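Long-range contacts in WAP, Kazal, immunoglobulin, Kunitz and NTR domain-containing protein 2 (Mus musculus, PDB 6MAA), which probably inhibits serine proteases and metalloproteases and blocks mature myostatin but not activin, this chain being its follistatin domain: residues Cys29-Glu35 with Val44-Lys48; Arg50-Ser56 with Tyr67-Phe71. All coordinates share one frame; numbering follows the deposited sequence.

Contact 1 (Cys29-Glu35 with Val44-Lys48)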
ATOM      1  N   CYS A  29      -1.421   5.100   6.592  1.00 12.13           N
ATOM      2  CA  CYS A  29      -0.503   5.606   5.584  1.00 12.54           C
ATOM      3  C   CYS A  29      -1.321   6.127   4.412  1.00 13.36           C
ATOM      4  O   CYS A  29      -2.059   5.364   3.781  1.00 15.94           O
ATOM      5  CB  CYS A  29       0.447   4.496   5.145  1.00 12.33           C
ATOM      6  SG  CYS A  29       1.608   4.024   6.447  1.00 13.71           S
ATOM      7  N   LEU A  30      -1.189   7.426   4.127  1.00 13.52           N
ATOM      8  CA  LEU A  30      -2.024   8.045   3.098  1.00 15.78           C
ATOM      9  C   LEU A  30      -1.674   7.567   1.696  1.00 15.89           C
ATOM     10  O   LEU A  30      -2.539   7.577   0.812  1.00 17.77           O
ATOM     11  CB  LEU A  30      -1.925   9.570   3.167  1.00 17.50           C
ATOM     12  CG  LEU A  30      -2.519  10.266   4.394  1.00 19.82           C
ATOM     13  CD1 LEU A  30      -2.326  11.766   4.291  1.00 21.33           C
ATOM     14  CD2 LEU A  30      -3.990   9.935   4.525  1.00 23.10           C
ATOM     15  N   GLN A  31      -0.428   7.159   1.463  1.00 14.86           N
ATOM     16  CA  GLN A  31       0.001   6.786   0.121  1.00 15.08           C
ATOM     17  C   GLN A  31      -0.747   5.554  -0.364  1.00 14.16           C
ATOM     18  O   GLN A  31      -0.770   4.514   0.299  1.00 14.69           O
ATOM     19  CB  GLN A  31       1.503   6.512   0.109  1.00 14.83           C
ATOM     20  CG  GLN A  31       2.007   5.844  -1.161  1.00 15.53           C
ATOM     21  CD  GLN A  31       1.854   6.723  -2.390  1.00 16.01           C
ATOM     22  OE1 GLN A  31       2.305   7.868  -2.405  1.00 18.92           O
ATOM     23  NE2 GLN A  31       1.222   6.186  -3.432  1.00 15.23           N
ATOM     24  N   GLN A  32      -1.357   5.682  -1.538  1.00 13.95           N
ATOM     25  CA  GLN A  32      -1.995   4.554  -2.198  1.00 13.64           C
ATOM     26  C   GLN A  32      -1.014   3.394  -2.334  1.00 13.32           C
ATOM     27  O   GLN A  32       0.126   3.578  -2.766  1.00 13.28           O
ATOM     28  CB  GLN A  32      -2.436   5.030  -3.578  1.00 14.16           C
ATOM     29  CG  GLN A  32      -3.059   3.992  -4.449  1.00 12.83           C
ATOM     30  CD  GLN A  32      -3.518   4.596  -5.745  1.00 12.94           C
ATOM     31  OE1 GLN A  32      -3.328   5.789  -5.978  1.00 14.86           O
ATOM     32  NE2 GLN A  32      -4.118   3.783  -6.604  1.00 13.22           N
ATOM     33  N   GLY A  33      -1.460   2.199  -1.937  1.00 13.36           N
ATOM     34  CA  GLY A  33      -0.651   0.997  -2.017  1.00 13.84           C
ATOM     35  C   GLY A  33       0.292   0.764  -0.858  1.00 13.42           C
ATOM     36  O   GLY A  33       1.040  -0.222  -0.876  1.00 13.59           O
ATOM     37  N   SER A  34       0.279   1.623   0.151  1.00 13.98           N
ATOM     38  CA  SER A  34       1.200   1.519   1.269  1.00 14.85           C
ATOM     39  C   SER A  34       0.465   1.016   2.505  1.00 15.35           C
ATOM     40  O   SER A  34      -0.766   1.048   2.585  1.00 17.93           O
ATOM     41  CB  SER A  34       1.828   2.882   1.555  1.00 16.99           C
ATOM     42  OG  SER A  34       0.898   3.742   2.173  1.00 19.98           O
ATOM     43  N   GLU A  35       1.241   0.539   3.474  1.00 14.33           N
ATOM     44  CA  GLU A  35       0.676   0.146   4.754  1.00 15.02           C
ATOM     45  C   GLU A  35       1.695   0.425   5.848  1.00 12.67           C
ATOM     46  O   GLU A  35       2.894   0.558   5.594  1.00 14.00           O
ATOM     47  CB  GLU A  35       0.244  -1.325   4.766  1.00 20.09           C
ATOM     48  CG  GLU A  35       1.398  -2.314   4.787  1.00 24.54           C
ATOM     49  CD  GLU A  35       0.934  -3.759   4.867  1.00 29.43           C
ATOM     50  OE1 GLU A  35       1.801  -4.653   4.978  1.00 33.81           O
ATOM     51  OE2 GLU A  35      -0.291  -4.002   4.818  1.00 29.82           O
ATOM     52  N   VAL A  44       6.213   3.179  10.368  1.00 10.78           N
ATOM     53  CA  VAL A  44       6.682   3.676   9.081  1.00 12.09           C
ATOM     54  C   VAL A  44       5.705   3.188   8.019  1.00 12.19           C
ATOM     55  O   VAL A  44       4.909   2.277   8.252  1.00 13.74           O
ATOM     56  CB  VAL A  44       8.118   3.187   8.758  1.00 14.16           C
ATOM     57  CG1 VAL A  44       9.123   3.687   9.799  1.00 16.26           C
ATOM     58  CG2 VAL A  44       8.151   1.667   8.665  1.00 16.77           C
ATOM     59  N   CYS A  45       5.764   3.800   6.838  1.00 13.24           N
ATOM     60  CA  CYS A  45       4.925   3.406   5.711  1.00 13.42           C
ATOM     61  C   CYS A  45       5.763   2.701   4.654  1.00 14.28           C
ATOM     62  O   CYS A  45       6.837   3.186   4.280  1.00 19.01           O
ATOM     63  CB  CYS A  45       4.223   4.620   5.103  1.00 15.54           C
ATOM     64  SG  CYS A  45       3.079   5.399   6.245  1.00 16.34           S
ATOM     65  N   LYS A  46       5.273   1.553   4.188  1.00 14.50           N
ATOM     66  CA  LYS A  46       5.964   0.742   3.192  1.00 16.19           C
ATOM     67  C   LYS A  46       4.962   0.249   2.158  1.00 15.04           C
ATOM     68  O   LYS A  46       3.781   0.075   2.454  1.00 15.95           O
ATOM     69  CB  LYS A  46       6.643  -0.473   3.846  1.00 19.94           C
ATOM     70  CG  LYS A  46       7.607  -0.121   4.958  1.00 24.65           C
ATOM     71  CD  LYS A  46       8.812   0.620   4.412  1.00 28.76           C
ATOM     72  CE  LYS A  46       9.953   0.632   5.414  1.00 32.10           C
ATOM     73  NZ  LYS A  46      10.374  -0.750   5.768  1.00 33.15           N
ATOM     74  N   CYS A  47       5.453  -0.001   0.949  1.00 14.59           N
ATOM     75  CA  CYS A  47       4.604  -0.520  -0.116  1.00 14.65           C
ATOM     76  C   CYS A  47       4.338  -2.011   0.081  1.00 16.22           C
ATOM     77  O   CYS A  47       5.251  -2.784   0.379  1.00 18.08           O
ATOM     78  CB  CYS A  47       5.260  -0.289  -1.477  1.00 14.88           C
ATOM     79  SG  CYS A  47       5.511   1.456  -1.923  1.00 16.39           S
ATOM     80  N   LYS A  48       3.079  -2.416  -0.123  1.00 15.49           N
ATOM     81  CA  LYS A  48       2.687  -3.808   0.115  1.00 17.42           C
ATOM     82  C   LYS A  48       3.295  -4.766  -0.913  1.00 17.72           C
ATOM     83  O   LYS A  48       3.860  -5.804  -0.549  1.00 17.41           O
ATOM     84  CB  LYS A  48       1.162  -3.927   0.143  1.00 19.51           C
ATOM     85  CG  LYS A  48       0.535  -3.329   1.386  1.00 21.77           C
ATOM     86  CD  LYS A  48      -0.981  -3.387   1.338  1.00 23.63           C
ATOM     87  CE  LYS A  48      -1.548  -2.321   0.411  1.00 26.07           C
ATOM     88  NZ  LYS A  48      -3.035  -2.228   0.501  1.00 28.03           N
TER
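Glu35 and Lys46 form an antiparallel hydrogen-bonded pair, Glu35 N to Lys46 O at 2.8 Å and Lys46 N to Glu35 O at 2.9 Å, and the ladder runs on to Lys48 N, which donates to Gly33 O at 3.1 Å. This is the open end of the beta hairpin 34-39/42-47 in the follistatin domain, and it illustrates how a small, disulfide-rich fold covalently closes a surface sheet. A disulfide joins Cys29, in the loop before the first strand, to Cys45 on the second; both SG atoms lie anti to their own carbonyl carbons (chi1 -69° and -64°), and the bridge twists through a chi3 of -91°. The Glu35 carboxylate, with CG behind it, lies against the CG and CD methylenes of Lys48, the two chains crossing at about a right angle, with Glu35 CD 3.5 Å from Lys48 CG. Their charged ends do not touch: Glu35 OE2 and Lys48 NZ stand 5.4 Å apart, so any electrostatic attraction is probably modest. Leading into the strand, a type II turn from Gln31 to Ser34 carries Gly33 at positive phi. Helix 69-79 touches this turn, with Gln32 bonding to Asp73, while Cys47 reaches the same helix through its disulfide to Cys77. Within the turn, Gln31 O is gripped by two donors of one residue, Ser34 N and Ser34 OG, the hydroxyl oxygen only 2.6 Å away.

Contact 2 (Arg50-Ser56 with Tyr67-Phe71). With NO3 (nitrate ion), chain C.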
ATOM      1  N   ARG A  50       2.176  -7.016  -3.058  1.00 12.13           N
ATOM      2  CA  ARG A  50       1.738  -8.408  -3.110  1.00 12.35           C
ATOM      3  C   ARG A  50       0.302  -8.421  -3.594  1.00 11.61           C
ATOM      4  O   ARG A  50      -0.570  -7.863  -2.923  1.00 14.45           O
ATOM      5  CB  ARG A  50       1.844  -9.077  -1.734  1.00 15.08           C
ATOM      6  CG  ARG A  50       1.410 -10.546  -1.729  1.00 18.33           C
ATOM      7  CD  ARG A  50       1.647 -11.221  -0.377  1.00 20.86           C
ATOM      8  NE  ARG A  50       0.801 -10.652   0.667  1.00 25.89           N
ATOM      9  CZ  ARG A  50      -0.349 -11.178   1.082  1.00 27.98           C
ATOM     10  NH1 ARG A  50      -0.807 -12.306   0.556  1.00 29.74           N
ATOM     11  NH2 ARG A  50      -1.044 -10.572   2.035  1.00 29.50           N
ATOM     12  N   CYS A  51       0.052  -9.053  -4.741  1.00  9.21           N
ATOM     13  CA  CYS A  51      -1.269  -9.014  -5.353  1.00  9.49           C
ATOM     14  C   CYS A  51      -1.627 -10.373  -5.935  1.00  8.56           C
ATOM     15  O   CYS A  51      -0.758 -11.116  -6.388  1.00  9.77           O
ATOM     16  CB  CYS A  51      -1.299  -8.002  -6.503  1.00  8.80           C
ATOM     17  SG  CYS A  51      -0.994  -6.288  -6.011  1.00  9.84           S
ATOM     18  N   GLU A  52      -2.926 -10.672  -5.961  1.00  9.50           N
ATOM     19  CA  GLU A  52      -3.391 -11.874  -6.636  1.00 11.15           C
ATOM     20  C   GLU A  52      -3.283 -11.722  -8.148  1.00  9.58           C
ATOM     21  O   GLU A  52      -3.621 -10.674  -8.711  1.00 10.83           O
ATOM     22  CB  GLU A  52      -4.858 -12.132  -6.305  1.00 12.75           C
ATOM     23  CG  GLU A  52      -5.108 -12.486  -4.863  1.00 15.34           C
ATOM     24  CD  GLU A  52      -6.439 -13.167  -4.668  1.00 19.50           C
ATOM     25  OE1 GLU A  52      -6.946 -13.765  -5.639  1.00 23.75           O
ATOM     26  OE2 GLU A  52      -6.977 -13.102  -3.547  1.00 19.98           O
ATOM     27  N   LYS A  53      -2.852 -12.795  -8.816  1.00  9.19           N
ATOM     28  CA  LYS A  53      -2.904 -12.849 -10.277  1.00 11.27           C
ATOM     29  C   LYS A  53      -4.318 -13.220 -10.727  1.00 12.08           C
ATOM     30  O   LYS A  53      -4.580 -14.278 -11.298  1.00 15.54           O
ATOM     31  CB  LYS A  53      -1.864 -13.798 -10.855  1.00 13.98           C
ATOM     32  CG  LYS A  53      -1.643 -13.554 -12.349  1.00 16.52           C
ATOM     33  CD  LYS A  53      -0.864 -14.662 -13.025  1.00 20.33           C
ATOM     34  CE  LYS A  53      -1.707 -15.908 -13.178  1.00 23.14           C
ATOM     35  NZ  LYS A  53      -1.008 -16.923 -14.013  1.00 27.38           N
ATOM     36  N   GLU A  54      -5.238 -12.319 -10.428  1.00 11.05           N
ATOM     37  CA  GLU A  54      -6.645 -12.477 -10.783  1.00 11.05           C
ATOM     38  C   GLU A  54      -6.960 -11.301 -11.688  1.00 10.59           C
ATOM     39  O   GLU A  54      -6.943 -10.147 -11.223  1.00 11.40           O
ATOM     40  CB  GLU A  54      -7.499 -12.422  -9.514  1.00 13.64           C
ATOM     41  CG  GLU A  54      -8.964 -12.772  -9.717  1.00 14.98           C
ATOM     42  CD  GLU A  54      -9.153 -14.180 -10.235  1.00 15.38           C
ATOM     43  OE1 GLU A  54      -9.489 -14.335 -11.429  1.00 15.14           O
ATOM     44  OE2 GLU A  54      -8.941 -15.130  -9.454  1.00 17.91           O
ATOM     45  N   PRO A  55      -7.218 -11.519 -12.978  1.00 10.47           N
ATOM     46  CA  PRO A  55      -7.306 -10.384 -13.904  1.00 10.43           C
ATOM     47  C   PRO A  55      -8.587  -9.593 -13.724  1.00 10.82           C
ATOM     48  O   PRO A  55      -9.678 -10.151 -13.607  1.00 12.33           O
ATOM     49  CB  PRO A  55      -7.253 -11.048 -15.285  1.00 11.30           C
ATOM     50  CG  PRO A  55      -7.791 -12.414 -15.057  1.00 11.73           C
ATOM     51  CD  PRO A  55      -7.317 -12.810 -13.679  1.00 12.04           C
ATOM     52  N   SER A  56      -8.433  -8.275 -13.706  1.00  9.77           N
ATOM     53  CA  SER A  56      -9.544  -7.339 -13.767  1.00 10.06           C
ATOM     54  C   SER A  56      -8.954  -6.065 -14.352  1.00  8.55           C
ATOM     55  O   SER A  56      -8.567  -5.148 -13.619  1.00  8.85           O
ATOM     56  CB  SER A  56     -10.125  -7.104 -12.374  1.00 12.07           C
ATOM     57  OG  SER A  56     -11.345  -6.394 -12.449  1.00 16.06           O
ATOM     58  N   TYR A  67      -3.061  -4.866 -14.489  1.00  6.62           N
ATOM     59  CA  TYR A  67      -3.648  -6.204 -14.491  1.00  6.89           C
ATOM     60  C   TYR A  67      -4.867  -6.287 -13.572  1.00  7.07           C
ATOM     61  O   TYR A  67      -5.848  -6.975 -13.891  1.00  8.10           O
ATOM     62  CB  TYR A  67      -2.568  -7.217 -14.100  1.00  8.02           C
ATOM     63  CG  TYR A  67      -2.935  -8.665 -14.307  1.00  7.69           C
ATOM     64  CD1 TYR A  67      -3.591  -9.384 -13.311  1.00 10.16           C
ATOM     65  CD2 TYR A  67      -2.613  -9.327 -15.493  1.00  8.35           C
ATOM     66  CE1 TYR A  67      -3.914 -10.719 -13.487  1.00  9.81           C
ATOM     67  CE2 TYR A  67      -2.941 -10.663 -15.680  1.00  9.07           C
ATOM     68  CZ  TYR A  67      -3.594 -11.351 -14.671  1.00 10.19           C
ATOM     69  OH  TYR A  67      -3.930 -12.675 -14.841  1.00 12.79           O
ATOM     70  N   ASN A  68      -4.822  -5.599 -12.430  1.00  6.47           N
ATOM     71  CA  ASN A  68      -5.986  -5.368 -11.577  1.00  7.09           C
ATOM     72  C   ASN A  68      -5.696  -4.143 -10.714  1.00  7.77           C
ATOM     73  O   ASN A  68      -4.645  -3.512 -10.839  1.00  7.79           O
ATOM     74  CB  ASN A  68      -6.392  -6.613 -10.770  1.00  8.24           C
ATOM     75  CG  ASN A  68      -5.316  -7.073  -9.804  1.00  7.79           C
ATOM     76  OD1 ASN A  68      -4.575  -6.266  -9.243  1.00  8.13           O
ATOM     77  ND2 ASN A  68      -5.230  -8.385  -9.605  1.00  9.31           N
ATOM     78  N   ARG A  69      -6.646  -3.797  -9.844  1.00  8.92           N
ATOM     79  CA  ARG A  69      -6.488  -2.595  -9.029  1.00  9.54           C
ATOM     80  C   ARG A  69      -5.327  -2.712  -8.053  1.00  8.85           C
ATOM     81  O   ARG A  69      -4.679  -1.707  -7.740  1.00  9.26           O
ATOM     82  CB  ARG A  69      -7.774  -2.301  -8.264  1.00 13.03           C
ATOM     83  CG  ARG A  69      -8.912  -1.859  -9.151  1.00 18.47           C
ATOM     84  CD  ARG A  69     -10.042  -1.320  -8.313  1.00 22.68           C
ATOM     85  NE  ARG A  69     -11.175  -0.916  -9.132  1.00 25.10           N
ATOM     86  CZ  ARG A  69     -12.093  -0.043  -8.735  1.00 29.03           C
ATOM     87  NH1 ARG A  69     -11.988   0.523  -7.541  1.00 32.16           N
ATOM     88  NH2 ARG A  69     -13.099   0.279  -9.534  1.00 30.79           N
ATOM     89  N   CYS A  70      -5.065  -3.913  -7.544  1.00  8.33           N
ATOM     90  CA  CYS A  70      -3.930  -4.090  -6.648  1.00  9.20           C
ATOM     91  C   CYS A  70      -2.613  -3.766  -7.353  1.00  7.81           C
ATOM     92  O   CYS A  70      -1.741  -3.104  -6.780  1.00  8.36           O
ATOM     93  CB  CYS A  70      -3.941  -5.510  -6.082  1.00  9.37           C
ATOM     94  SG  CYS A  70      -2.651  -5.874  -4.871  1.00 10.64           S
ATOM     95  N   PHE A  71      -2.457  -4.200  -8.608  1.00  8.08           N
ATOM     96  CA  PHE A  71      -1.245  -3.846  -9.344  1.00  8.29           C
ATOM     97  C   PHE A  71      -1.182  -2.348  -9.637  1.00  8.73           C
ATOM     98  O   PHE A  71      -0.099  -1.752  -9.603  1.00 10.50           O
ATOM     99  CB  PHE A  71      -1.099  -4.705 -10.604  1.00  8.06           C
ATOM    100  CG  PHE A  71      -0.774  -6.152 -10.304  1.00  7.88           C
ATOM    101  CD1 PHE A  71       0.509  -6.525  -9.932  1.00  9.91           C
ATOM    102  CD2 PHE A  71      -1.761  -7.127 -10.352  1.00  8.87           C
ATOM    103  CE1 PHE A  71       0.807  -7.846  -9.629  1.00 11.10           C
ATOM    104  CE2 PHE A  71      -1.471  -8.446 -10.062  1.00 10.15           C
ATOM    105  CZ  PHE A  71      -0.186  -8.806  -9.692  1.00 10.99           C
TER
HETATM  106  N   NO3 C 102      -5.534  -8.386  -5.134  1.00 20.88           N
HETATM  107  O1  NO3 C 102      -5.338  -8.408  -6.375  1.00 19.48           O
HETATM  108  O2  NO3 C 102      -4.846  -9.121  -4.381  1.00 18.92           O
HETATM  109  O3  NO3 C 102      -6.429  -7.632  -4.649  1.00 25.67           O
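The irregular segment Arg50-Ser56, with an inverse gamma turn centred on Lys53, arches past the start of helix 69-79, pairing by backbone where Ser56 N donates to Tyr67 O (2.9 Å) and where Asn68 CA points its hydrogen at Ser56 O. Asn68, the helix N-cap, exemplifies how Kazal domains brace their reactive loop; Lys53-Glu54 is the predicted reactive bond. Asn68 ND2 donates to both Glu52 O and Glu54 O, each at 2.9 Å and near the amide plane; the bond to Glu54 is the straighter, 173° against 134° at the hydrogen. With CG between backbone N and carbonyl carbon (chi1 62°), OD1 turns back to accept from Phe71 N, so both ends of the buried amide are used. The Cys51-Cys70 disulfide ties the loop to the first helical turn. Cys51 CB lies over one face of the Phe71 ring, a CH-pi contact 3.6 Å from the centroid, while Glu52 O sits at that ring's edge. Tyr67 runs alongside Pro55, with its OH also reaching Lys53 CG at 3.5 Å. A nitrate, probably from crystallisation, accepts from Glu52 N. Segment 50-56 lies in the connection between strands 42-47 and 58-60, passing the N-terminal end of helix 69-79.

How the contacts relate
Taken in chain order, the two contacts show how a small secreted domain can be assembled from successive closures. Contact 1 closes first, around the eight residues that complete the hairpin 34-39/42-47. The chain then passes almost directly into contact 2, whose loop encloses strands 58-60 and 65-66 before returning at helix 69-79. The loops are in series, neither nested nor crossed, and their centres lie about 17 Å apart with no direct touch beyond their sequence adjacency. The helix relates them: contact 2 holds its first turn, and the Cys47-Cys77 disulfide links contact 1 farther along it, so the helix is tied to both the hairpin and the predicted reactive loop.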